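Local atomic coordinates of 4-alpha-glucanotransferase (Corynebacterium glutamicum, PDB entry 5B68), a protein that belongs to the amylomaltase family of enzymes, whose catalytic part is a TIM-barrel-type domain, here joined to an N-terminal beta-sandwich domain. Residues A[593-598]-A[622-627]; A[531-536]-A[567-572]; A[606-611]-A[635-640]. One frame throughout, in Å; residues are numbered along the deposited sequence.

Interaction 1 of 3, residues A[593-598]-A[622-627]; sequences EDLQWQ and DQRGEL
Gln598, on helix 587-607, meets the guanidinium of Arg624 along most of its length, and shows how an amide can join a helix to a loop. Its CB lies at the edge of the guanidinium, in the group's plane, 3.5 Å from Arg624 NH1. CG, anti to the carbonyl carbon (chi1 -71°), is farther from the same nitrogen, and the extended chain then brings Gln598 CD back to 3.7 Å from Arg624 NH1. At the tip, Gln598 OE1 accepts a nearly straight bond from Arg624 NH1 (2.8 Å, 170°), the donor 41° above the carbonyl plane, and a weak one from Arg624 NH2 at 3.4 Å. Gln598 NE2 donates to Asp594 OD1 (2.9 Å), one turn earlier, and to Tyr568 O; together these help fix the rotation of the amide. Leu595 CD1 lies over one face of the guanidinium, 4.2 Å from Arg624 NH1, and a water accepts from that nitrogen while donating to Leu595 O, each at 2.8 Å. Asp594 OD2 pairs with Arg621. Arg624 thus reaches the helix through a neutral amide and a water; its positive charge is probably eased by the carbonyl oxygen of Arg621, which accepts from Arg624 NE, by Gln598 OE1, and weakly by Leu569 O.

Interaction 2 of 3, residues A[531-536]-A[567-572]; sequences ILWFEH and GYLEGE
The carbonyl oxygen of Tyr568, whose ring stacks on Trp533 across this contact, takes bonds from two donors: Gly571 N at 3.2 Å and the side-chain NE2 of Gln598 on helix 587-607. The first belongs to a Schellman motif that closes helix 565-569, in which Glu572 N also reaches back to Gly567 O (2.8 Å) and Gly571, with phi at 75°, is the C-prime residue. Opposite this helix end, residues 532-534 form a 3-10 turn directly after strand 528-531 of the TIM-barrel sheet. The two elements meet through a face-to-face aromatic stack, an example of large flat surfaces joining a barrel strand's exit to a helix terminus. The five-membered ring of Trp533 and the Tyr568 ring have centroids 3.7 Å apart and planes tilted by only 11°. Tyr568 CG lies anti to its own amide nitrogen (chi1 -164°), which sends the ring across the indole, CE1 over the centre of one face. Leu532 CD2 approaches the other face toward its rim, so the indole is held between a neighbour in its own turn and the tyrosine. Leu569 CD2 comes up at the indole edge, 4.3 Å from Trp533 CH2. The Trp533 and Tyr568 side chains run past one another in opposite directions, and the phenol oxygen Tyr568 OH ends 3.7 Å from Trp533 CB.

Interaction 3 of 3, residues A[606-611]-A[635-640]; sequences ASANAL and HTFVAK
Ala610 presses its methyl group against the backbone of helix 627-639, an example of small residues letting a loop and a helix come close: the CA atoms of Ala610 and Phe637 are just 5.3 Å apart. Ala610 CB lies 3.7 Å from Phe637 N and 3.8 Å from Phe637 CB, while Thr636 CG2 flanks it at 4.1 Å. This methyl of Thr636 stands opposite the backbone N across the first torsion; its hydroxyl OG1 instead bonds Glu632 O, one turn back in its own helix. The other half of the contact is looser. Ala608 CB touches Phe637 only at the edge of the ring, in its plane, at a longer 4.0 Å from Phe637 CD1. Between the two alanines Asn609, an exposed residue, points its CB away from helix 627-639; with positive phi (67°) it is the C-prime residue of the Schellman motif that ends helix 587-607, Ala610 N reaching Ala605 O. No hydrogen bond crosses the contact, so apolar packing joins the two segments. Further in, Phe637 rests on Val604 and Ala605 of helix 587-607, while Val638 and His635 lean on strand 645-649, placing helix 627-639 between that helix and the barrel sheet.

The three contacts lie on the same side of the chain's centre, around helices 587-607 and 627-639. Interaction 1 ties the first helix to the loop before the second, interaction 3 ties the far ends of both, and interaction 2, joining the segment after strand 528-531 to helix 565-569, packs against both. Interactions 1 and 2, centres 10 Å apart, touch through probable hydrogen bonds from Trp597 NE1 to Trp533 O (2.8 Å) and Gln598 NE2 to Tyr568 O (3.0 Å). Interactions 1 and 3 have centres 16 Å apart, and their nearest atoms, about 6 Å apart, do not touch. Interactions 2 and 3, centres 15 Å apart, meet where Leu532 CD1 packs against Phe637 CE2 at 3.8 Å.

Interaction 1 of 3, residues A[593-598]-A[622-627]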
# COMPACT_ATOMS: atom_id res chain seq x y z
N GLU A 593 -0.23 31.85 10.94
CA GLU A 593 -0.33 31.43 9.51
C GLU A 593 -1.50 30.45 9.31
O GLU A 593 -2.24 30.54 8.32
CB GLU A 593 0.98 30.74 9.07
CG GLU A 593 1.55 31.31 7.78
CD GLU A 593 3.07 31.15 7.75
OE1 GLU A 593 3.54 29.98 7.88
OE2 GLU A 593 3.78 32.19 7.63
N ASP A 594 -1.55 29.49 10.22
CA ASP A 594 -2.63 28.51 10.33
C ASP A 594 -4.03 29.16 10.43
O ASP A 594 -4.87 28.94 9.56
CB ASP A 594 -2.33 27.58 11.50
CG ASP A 594 -3.51 26.70 11.85
OD1 ASP A 594 -3.85 25.79 11.01
OD2 ASP A 594 -4.09 26.90 12.96
N LEU A 595 -4.22 30.08 11.40
CA LEU A 595 -5.52 30.81 11.46
C LEU A 595 -5.90 31.47 10.16
O LEU A 595 -7.08 31.38 9.70
CB LEU A 595 -5.47 31.92 12.54
CG LEU A 595 -6.83 32.54 12.90
CD1 LEU A 595 -7.69 31.46 13.58
CD2 LEU A 595 -6.65 33.73 13.83
N GLN A 596 -4.94 32.11 9.50
CA GLN A 596 -5.22 32.77 8.24
C GLN A 596 -5.64 31.83 7.12
O GLN A 596 -6.55 32.11 6.33
CB GLN A 596 -3.98 33.60 7.78
CG GLN A 596 -4.01 34.28 6.40
CD GLN A 596 -5.09 35.32 6.19
OE1 GLN A 596 -5.61 35.51 5.09
NE2 GLN A 596 -5.40 36.03 7.23
N TRP A 597 -4.91 30.74 6.99
CA TRP A 597 -5.23 29.71 5.99
C TRP A 597 -6.63 29.10 6.27
O TRP A 597 -7.45 28.98 5.35
CB TRP A 597 -4.15 28.61 6.08
CG TRP A 597 -4.33 27.41 5.14
CD1 TRP A 597 -4.40 26.10 5.50
CD2 TRP A 597 -4.46 27.46 3.73
NE1 TRP A 597 -4.57 25.33 4.39
CE2 TRP A 597 -4.62 26.12 3.29
CE3 TRP A 597 -4.44 28.50 2.79
CZ2 TRP A 597 -4.77 25.80 1.95
CZ3 TRP A 597 -4.57 28.18 1.44
CH2 TRP A 597 -4.71 26.79 1.04
N GLN A 598 -6.86 28.71 7.53
CA GLN A 598 -8.20 28.23 7.99
C GLN A 598 -9.31 29.24 7.62
O GLN A 598 -10.36 28.87 7.05
CB GLN A 598 -8.21 27.93 9.47
CG GLN A 598 -7.42 26.67 9.82
CD GLN A 598 -7.69 26.11 11.17
OE1 GLN A 598 -8.79 26.18 11.73
NE2 GLN A 598 -6.66 25.48 11.74
N ASP A 622 -11.60 31.20 18.47
CA ASP A 622 -12.74 30.68 19.19
C ASP A 622 -14.05 31.46 18.89
O ASP A 622 -15.06 31.20 19.52
CB ASP A 622 -12.41 30.54 20.70
CG ASP A 622 -12.35 31.89 21.43
OD1 ASP A 622 -12.29 32.94 20.75
OD2 ASP A 622 -12.35 31.87 22.69
N GLN A 623 -14.00 32.32 17.88
CA GLN A 623 -15.15 33.07 17.40
C GLN A 623 -15.74 32.63 16.05
O GLN A 623 -16.44 33.39 15.43
CB GLN A 623 -14.80 34.55 17.32
CG GLN A 623 -14.51 35.20 18.66
CD GLN A 623 -13.91 36.59 18.53
OE1 GLN A 623 -13.76 37.12 17.43
NE2 GLN A 623 -13.57 37.19 19.66
N ARG A 624 -15.40 31.43 15.57
CA ARG A 624 -15.75 31.01 14.18
C ARG A 624 -16.97 30.06 14.13
O ARG A 624 -17.46 29.73 13.05
CB ARG A 624 -14.52 30.34 13.51
CG ARG A 624 -13.32 31.29 13.40
CD ARG A 624 -11.98 30.65 12.99
NE ARG A 624 -11.71 29.46 13.79
CZ ARG A 624 -10.90 28.45 13.41
NH1 ARG A 624 -10.27 28.48 12.27
NH2 ARG A 624 -10.73 27.44 14.20
N GLY A 625 -17.48 29.68 15.30
CA GLY A 625 -18.62 28.78 15.43
C GLY A 625 -18.24 27.67 16.36
O GLY A 625 -17.07 27.49 16.68
N GLU A 626 -19.23 26.89 16.75
CA GLU A 626 -19.04 25.72 17.58
C GLU A 626 -18.33 24.63 16.78
O GLU A 626 -18.44 24.59 15.59
CB GLU A 626 -20.38 25.18 18.01
CG GLU A 626 -21.24 26.15 18.76
CD GLU A 626 -21.13 25.91 20.24
OE1 GLU A 626 -20.07 26.24 20.80
OE2 GLU A 626 -22.10 25.38 20.82
N LEU A 627 -17.68 23.71 17.47
CA LEU A 627 -16.92 22.68 16.79
C LEU A 627 -17.83 21.92 15.85
O LEU A 627 -17.50 21.73 14.71
CB LEU A 627 -16.39 21.70 17.83
CG LEU A 627 -15.26 20.71 17.52
CD1 LEU A 627 -15.59 19.29 17.91
CD2 LEU A 627 -14.76 20.80 16.10
O HOH W 1 -9.57 30.92 10.98

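Interaction 2 of 3, residues A[531-536]-A[567-572]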
# COMPACT_ATOMS: atom_id res chain seq x y z
N ILE A 531 -6.91 16.44 -0.32
CA ILE A 531 -7.02 16.58 1.15
C ILE A 531 -7.27 18.07 1.42
O ILE A 531 -6.46 18.94 1.04
CB ILE A 531 -5.74 16.06 1.85
CG1 ILE A 531 -5.53 14.58 1.52
CG2 ILE A 531 -5.83 16.16 3.37
CD1 ILE A 531 -4.23 14.04 2.11
N LEU A 532 -8.42 18.35 2.01
CA LEU A 532 -8.92 19.74 2.06
C LEU A 532 -7.80 20.69 2.57
O LEU A 532 -7.52 21.68 1.94
CB LEU A 532 -10.10 19.82 3.05
CG LEU A 532 -10.45 21.26 3.49
CD1 LEU A 532 -11.32 21.82 2.42
CD2 LEU A 532 -11.12 21.36 4.82
N TRP A 533 -7.15 20.34 3.66
CA TRP A 533 -6.20 21.30 4.30
C TRP A 533 -5.00 21.64 3.40
O TRP A 533 -4.40 22.69 3.57
CB TRP A 533 -5.69 20.78 5.63
CG TRP A 533 -6.66 20.51 6.66
CD1 TRP A 533 -6.88 19.31 7.27
CD2 TRP A 533 -7.58 21.43 7.24
NE1 TRP A 533 -7.86 19.42 8.21
CE2 TRP A 533 -8.32 20.71 8.21
CE3 TRP A 533 -7.84 22.79 7.05
CZ2 TRP A 533 -9.31 21.32 9.00
CZ3 TRP A 533 -8.85 23.39 7.80
CH2 TRP A 533 -9.57 22.66 8.76
N PHE A 534 -4.67 20.76 2.44
CA PHE A 534 -3.55 21.00 1.51
C PHE A 534 -3.92 21.58 0.19
O PHE A 534 -3.04 21.87 -0.61
CB PHE A 534 -2.78 19.68 1.26
CG PHE A 534 -2.36 18.98 2.50
CD1 PHE A 534 -1.90 19.67 3.61
CD2 PHE A 534 -2.33 17.58 2.55
CE1 PHE A 534 -1.49 19.00 4.76
CE2 PHE A 534 -1.91 16.89 3.70
CZ PHE A 534 -1.47 17.61 4.80
N GLU A 535 -5.20 21.77 -0.12
CA GLU A 535 -5.57 22.07 -1.49
C GLU A 535 -5.57 23.55 -1.80
O GLU A 535 -6.17 24.33 -1.04
CB GLU A 535 -6.99 21.56 -1.79
CG GLU A 535 -7.17 20.03 -1.87
CD GLU A 535 -6.18 19.34 -2.80
OE1 GLU A 535 -5.59 18.29 -2.40
OE2 GLU A 535 -6.03 19.86 -3.92
N HIS A 536 -4.95 23.93 -2.92
CA HIS A 536 -4.80 25.30 -3.34
C HIS A 536 -5.51 25.35 -4.62
O HIS A 536 -5.60 24.33 -5.33
CB HIS A 536 -3.29 25.69 -3.50
CG HIS A 536 -2.54 25.79 -2.22
ND1 HIS A 536 -2.29 26.99 -1.61
CD2 HIS A 536 -1.94 24.85 -1.46
CE1 HIS A 536 -1.61 26.78 -0.50
NE2 HIS A 536 -1.37 25.49 -0.38
N GLY A 567 -8.99 18.73 16.60
CA GLY A 567 -7.63 19.21 17.02
C GLY A 567 -7.03 20.22 16.08
O GLY A 567 -6.49 21.26 16.52
N TYR A 568 -7.17 19.97 14.78
CA TYR A 568 -6.64 20.82 13.75
C TYR A 568 -7.26 22.23 13.83
O TYR A 568 -6.56 23.20 13.75
CB TYR A 568 -6.91 20.23 12.38
CG TYR A 568 -6.09 20.80 11.30
CD1 TYR A 568 -6.35 22.06 10.79
CD2 TYR A 568 -4.98 20.12 10.79
CE1 TYR A 568 -5.59 22.61 9.80
CE2 TYR A 568 -4.22 20.67 9.76
CZ TYR A 568 -4.51 21.92 9.29
OH TYR A 568 -3.78 22.51 8.27
N LEU A 569 -8.58 22.32 13.97
CA LEU A 569 -9.24 23.63 14.18
C LEU A 569 -8.66 24.43 15.35
O LEU A 569 -8.66 25.66 15.28
CB LEU A 569 -10.77 23.42 14.41
CG LEU A 569 -11.56 23.08 13.12
CD1 LEU A 569 -12.94 22.47 13.39
CD2 LEU A 569 -11.67 24.27 12.18
N GLU A 570 -8.18 23.74 16.39
CA GLU A 570 -7.71 24.39 17.61
C GLU A 570 -6.17 24.54 17.64
O GLU A 570 -5.60 24.79 18.70
CB GLU A 570 -8.32 23.70 18.86
CG GLU A 570 -9.78 24.13 19.09
CD GLU A 570 -10.70 23.05 19.68
OE1 GLU A 570 -10.42 22.63 20.84
OE2 GLU A 570 -11.70 22.62 19.00
N GLY A 571 -5.52 24.41 16.48
CA GLY A 571 -4.08 24.46 16.34
C GLY A 571 -3.24 23.27 16.79
O GLY A 571 -2.04 23.41 16.88
N GLU A 572 -3.82 22.09 17.00
CA GLU A 572 -3.04 20.93 17.53
C GLU A 572 -1.88 20.43 16.65
O GLU A 572 -0.89 19.90 17.17
CB GLU A 572 -3.99 19.76 17.89
CG GLU A 572 -3.35 18.42 18.33
CD GLU A 572 -2.77 18.43 19.75
OE1 GLU A 572 -2.37 19.52 20.26
OE2 GLU A 572 -2.69 17.33 20.36

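Interaction 3 of 3, residues A[606-611]-A[635-640]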
# COMPACT_ATOMS: atom_id res chain seq x y z
N ALA A 606 -18.01 29.03 2.72
CA ALA A 606 -19.15 29.93 2.72
C ALA A 606 -19.55 30.37 1.34
O ALA A 606 -20.74 30.54 1.11
CB ALA A 606 -18.88 31.12 3.67
N SER A 607 -18.62 30.55 0.38
CA SER A 607 -19.02 30.85 -1.00
C SER A 607 -19.75 29.72 -1.65
O SER A 607 -20.52 29.89 -2.59
CB SER A 607 -17.77 31.16 -1.86
OG SER A 607 -17.19 32.35 -1.37
N ALA A 608 -19.51 28.52 -1.12
CA ALA A 608 -20.25 27.34 -1.57
C ALA A 608 -21.52 27.07 -0.73
O ALA A 608 -22.13 26.05 -0.91
CB ALA A 608 -19.32 26.13 -1.51
N ASN A 609 -21.91 28.00 0.13
CA ASN A 609 -23.09 27.86 1.00
C ASN A 609 -22.96 26.78 2.07
O ASN A 609 -23.94 26.40 2.69
CB ASN A 609 -24.38 27.78 0.16
CG ASN A 609 -24.62 29.10 -0.62
OD1 ASN A 609 -24.40 30.16 -0.09
ND2 ASN A 609 -25.04 29.02 -1.84
N ALA A 610 -21.74 26.27 2.29
CA ALA A 610 -21.55 25.17 3.29
C ALA A 610 -21.53 25.70 4.71
O ALA A 610 -21.74 24.99 5.68
CB ALA A 610 -20.25 24.41 2.99
N LEU A 611 -21.23 26.99 4.85
CA LEU A 611 -21.18 27.65 6.13
C LEU A 611 -21.80 29.00 5.92
O LEU A 611 -21.83 29.44 4.80
CB LEU A 611 -19.75 27.88 6.61
CG LEU A 611 -19.06 26.67 7.20
CD1 LEU A 611 -17.60 26.99 7.31
CD2 LEU A 611 -19.65 26.37 8.56
N HIS A 635 -17.58 19.25 6.15
CA HIS A 635 -18.02 18.01 5.57
C HIS A 635 -19.02 18.21 4.45
O HIS A 635 -18.99 17.54 3.43
CB HIS A 635 -18.54 17.07 6.66
CG HIS A 635 -17.44 16.49 7.49
ND1 HIS A 635 -16.84 15.28 7.17
CD2 HIS A 635 -16.74 17.00 8.52
CE1 HIS A 635 -15.86 15.05 8.03
NE2 HIS A 635 -15.80 16.06 8.87
N THR A 636 -19.91 19.18 4.63
CA THR A 636 -20.81 19.57 3.56
C THR A 636 -20.06 20.07 2.31
O THR A 636 -20.46 19.75 1.12
CB THR A 636 -21.82 20.68 4.08
OG1 THR A 636 -22.64 20.10 5.11
CG2 THR A 636 -22.68 21.09 2.98
N PHE A 637 -19.08 20.91 2.55
CA PHE A 637 -18.23 21.48 1.48
C PHE A 637 -17.60 20.34 0.64
O PHE A 637 -17.75 20.30 -0.54
CB PHE A 637 -17.16 22.33 2.10
CG PHE A 637 -16.19 22.91 1.12
CD1 PHE A 637 -16.56 23.92 0.26
CD2 PHE A 637 -14.88 22.41 1.01
CE1 PHE A 637 -15.70 24.45 -0.68
CE2 PHE A 637 -14.01 22.95 0.05
CZ PHE A 637 -14.40 23.98 -0.77
N VAL A 638 -17.05 19.35 1.33
CA VAL A 638 -16.44 18.16 0.67
C VAL A 638 -17.50 17.32 -0.03
O VAL A 638 -17.31 16.94 -1.19
CB VAL A 638 -15.65 17.37 1.70
CG1 VAL A 638 -15.43 15.93 1.27
CG2 VAL A 638 -14.34 18.09 1.97
N ALA A 639 -18.64 17.11 0.64
CA ALA A 639 -19.70 16.23 0.10
C ALA A 639 -20.23 16.75 -1.25
O ALA A 639 -20.64 15.96 -2.12
CB ALA A 639 -20.87 16.06 1.12
N LYS A 640 -20.26 18.08 -1.41
CA LYS A 640 -20.83 18.69 -2.63
C LYS A 640 -19.80 19.07 -3.66
O LYS A 640 -20.13 19.70 -4.68
CB LYS A 640 -21.78 19.87 -2.29
CG LYS A 640 -23.02 19.54 -1.42
CD LYS A 640 -23.77 18.28 -1.86
CE LYS A 640 -25.12 18.16 -1.18
NZ LYS A 640 -25.34 16.78 -0.69